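Local atomic coordinates of conserved hypothetical protein (Caulobacter vibrioides, PDB entry 1XFJ), a protein that probably acts as a purine nucleoside phosphorylase of the YfiH/LACC1 family, splitting inosine and methylthioadenosine with phosphate and deaminating adenosine. Residues A[7-12]-A[223-228]. Numbering follows the deposited sequence.
With ACT (acetate ion), chain B.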
loop_
_atom_site.group_PDB
_atom_site.type_symbol
_atom_site.label_atom_id
_atom_site.label_comp_id
_atom_site.label_asym_id
_atom_site.label_seq_id
_atom_site.Cartn_x
_atom_site.Cartn_y
_atom_site.Cartn_z
ATOM N N PRO A 7 -13.007 7.906 7.837
ATOM C CA PRO A 7 -12.233 7.193 8.854
ATOM C C PRO A 7 -10.871 6.850 8.260
ATOM O O PRO A 7 -10.770 6.500 7.080
ATOM C CB PRO A 7 -13.066 5.942 9.111
ATOM C CG PRO A 7 -14.467 6.414 8.850
ATOM C CD PRO A 7 -14.287 7.220 7.583
ATOM N N THR A 8 -9.821 6.951 9.063
ATOM C CA THR A 8 -8.493 6.637 8.563
ATOM C C THR A 8 -7.623 6.016 9.630
ATOM O O THR A 8 -7.896 6.132 10.824
ATOM C CB THR A 8 -7.745 7.900 8.066
ATOM O OG1 THR A 8 -7.518 8.784 9.173
ATOM C CG2 THR A 8 -8.550 8.629 6.999
ATOM N N VAL A 9 -6.580 5.332 9.177
ATOM C CA VAL A 9 -5.605 4.750 10.076
ATOM C C VAL A 9 -4.383 5.618 9.832
ATOM O O VAL A 9 -3.930 5.755 8.698
ATOM C CB VAL A 9 -5.257 3.294 9.711
ATOM C CG1 VAL A 9 -4.069 2.828 10.540
ATOM C CG2 VAL A 9 -6.458 2.393 9.963
ATOM N N GLN A 10 -3.871 6.237 10.883
ATOM C CA GLN A 10 -2.695 7.073 10.730
ATOM C C GLN A 10 -1.587 6.580 11.631
ATOM O O GLN A 10 -1.842 5.939 12.650
ATOM C CB GLN A 10 -3.026 8.524 11.050
ATOM C CG GLN A 10 -3.863 9.199 9.987
ATOM C CD GLN A 10 -4.077 10.660 10.286
ATOM O OE1 GLN A 10 -4.647 11.014 11.317
ATOM N NE2 GLN A 10 -3.616 11.522 9.390
ATOM N N SER A 11 -0.355 6.882 11.236
ATOM C CA SER A 11 0.828 6.477 11.978
ATOM C C SER A 11 1.480 7.632 12.726
ATOM O O SER A 11 1.615 8.735 12.192
ATOM C CB SER A 11 1.859 5.873 11.025
ATOM O OG SER A 11 3.124 5.785 11.656
ATOM N N PRO A 12 1.892 7.393 13.980
ATOM C CA PRO A 12 2.538 8.443 14.771
ATOM C C PRO A 12 3.828 8.914 14.102
ATOM O O PRO A 12 4.259 10.051 14.293
ATOM C CB PRO A 12 2.799 7.751 16.108
ATOM C CG PRO A 12 1.644 6.822 16.224
ATOM C CD PRO A 12 1.548 6.237 14.828
ATOM N N GLU A 223 7.697 1.328 10.779
ATOM C CA GLU A 223 6.735 0.621 11.612
ATOM C C GLU A 223 5.570 0.112 10.780
ATOM O O GLU A 223 5.353 0.554 9.650
ATOM C CB GLU A 223 6.179 1.530 12.708
ATOM C CG GLU A 223 5.140 2.518 12.207
ATOM C CD GLU A 223 4.075 2.837 13.241
ATOM O OE1 GLU A 223 3.130 3.582 12.906
ATOM O OE2 GLU A 223 4.175 2.342 14.383
ATOM N N TRP A 224 4.841 -0.843 11.347
ATOM C CA TRP A 224 3.647 -1.393 10.722
ATOM C C TRP A 224 2.512 -0.948 11.635
ATOM O O TRP A 224 2.630 -1.050 12.857
ATOM C CB TRP A 224 3.691 -2.922 10.671
ATOM C CG TRP A 224 2.404 -3.522 10.164
ATOM C CD1 TRP A 224 1.650 -3.069 9.119
ATOM C CD2 TRP A 224 1.730 -4.688 10.665
ATOM N NE1 TRP A 224 0.554 -3.871 8.937
ATOM C CE2 TRP A 224 0.575 -4.874 9.871
ATOM C CE3 TRP A 224 1.989 -5.593 11.703
ATOM C CZ2 TRP A 224 -0.324 -5.929 10.083
ATOM C CZ3 TRP A 224 1.093 -6.647 11.914
ATOM C CH2 TRP A 224 -0.050 -6.802 11.105
ATOM N N VAL A 225 1.426 -0.443 11.055
ATOM C CA VAL A 225 0.296 0.023 11.855
ATOM C C VAL A 225 -0.407 -1.114 12.593
ATOM O O VAL A 225 -1.260 -0.876 13.448
ATOM C CB VAL A 225 -0.730 0.785 10.988
ATOM C CG1 VAL A 225 -0.064 1.999 10.360
ATOM C CG2 VAL A 225 -1.299 -0.132 9.917
ATOM N N GLY A 226 -0.052 -2.347 12.251
ATOM C CA GLY A 226 -0.630 -3.495 12.925
ATOM C C GLY A 226 -2.119 -3.741 12.766
ATOM O O GLY A 226 -2.790 -4.117 13.729
ATOM N N ARG A 227 -2.644 -3.528 11.565
ATOM C CA ARG A 227 -4.059 -3.772 11.299
ATOM C C ARG A 227 -4.125 -4.881 10.246
ATOM O O ARG A 227 -3.455 -4.804 9.214
ATOM C CB ARG A 227 -4.747 -2.495 10.793
ATOM C CG ARG A 227 -4.752 -1.345 11.805
ATOM C CD ARG A 227 -5.498 -1.727 13.082
ATOM N NE ARG A 227 -6.935 -1.867 12.855
ATOM C CZ ARG A 227 -7.795 -0.852 12.818
ATOM N NH1 ARG A 227 -7.371 0.393 12.998
ATOM N NH2 ARG A 227 -9.081 -1.081 12.591
ATOM N N ASP A 228 -4.924 -5.912 10.523
ATOM C CA ASP A 228 -5.065 -7.080 9.646
ATOM C C ASP A 228 -6.306 -6.971 8.755
ATOM O O ASP A 228 -7.432 -7.097 9.231
ATOM C CB ASP A 228 -5.168 -8.340 10.512
ATOM C CG ASP A 228 -5.006 -9.624 9.721
ATOM O OD1 ASP A 228 -5.339 -9.649 8.521
ATOM O OD2 ASP A 228 -4.556 -10.623 10.319
HETATM C C ACT B . -9.865 2.901 12.561
HETATM O O ACT B . -10.292 1.873 13.142
HETATM O OXT ACT B . -8.764 3.519 12.738
HETATM C CH3 ACT B . -10.774 3.493 11.503
#
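S11 and E223 supply the one hydrogen bond between 7-12 and 223-228, S11 OG donating to E223 OE1 at 2.5 Å, a short bond. The hydroxyl meets the anti side of the carboxylate, 33° out of its plane, and is carried there with OG anti to the backbone N (chi1 165°). The same OG accepts from the backbone N of L13, so S11 N-caps helix 12-15 and joins its start to E223. P12 CD rests 3.6 Å from E223 OE1, its ring crossing the glutamate at about a right angle.

Apolar contact falls to the two valines: V9 CG1 reaches V225 CB at 3.9 Å. V9 CG2, the other branch, lies 3.7 Å from R227 NH1, oblique to the guanidinium.

A bound acetate, probably from the crystallisation liquor, sits at the edge of the R227 guanidinium, its carboxylate carbon in the plane: R227 NH2 donates a hydrogen bond to acetate O at 3.2 Å, and R227 NH1 gives weak ones to both acetate oxygens. R227 NE forms a salt bridge to E232, and W235 adds a cation-pi contact.

The two segments run roughly antiparallel and bridge the edges of two mixed sheets: backbone hydrogen bonds tie V9 to F24 of strand 20-25, and E223 and V225 to V163 of strand 160-163, while V225 touches both F24 and V162.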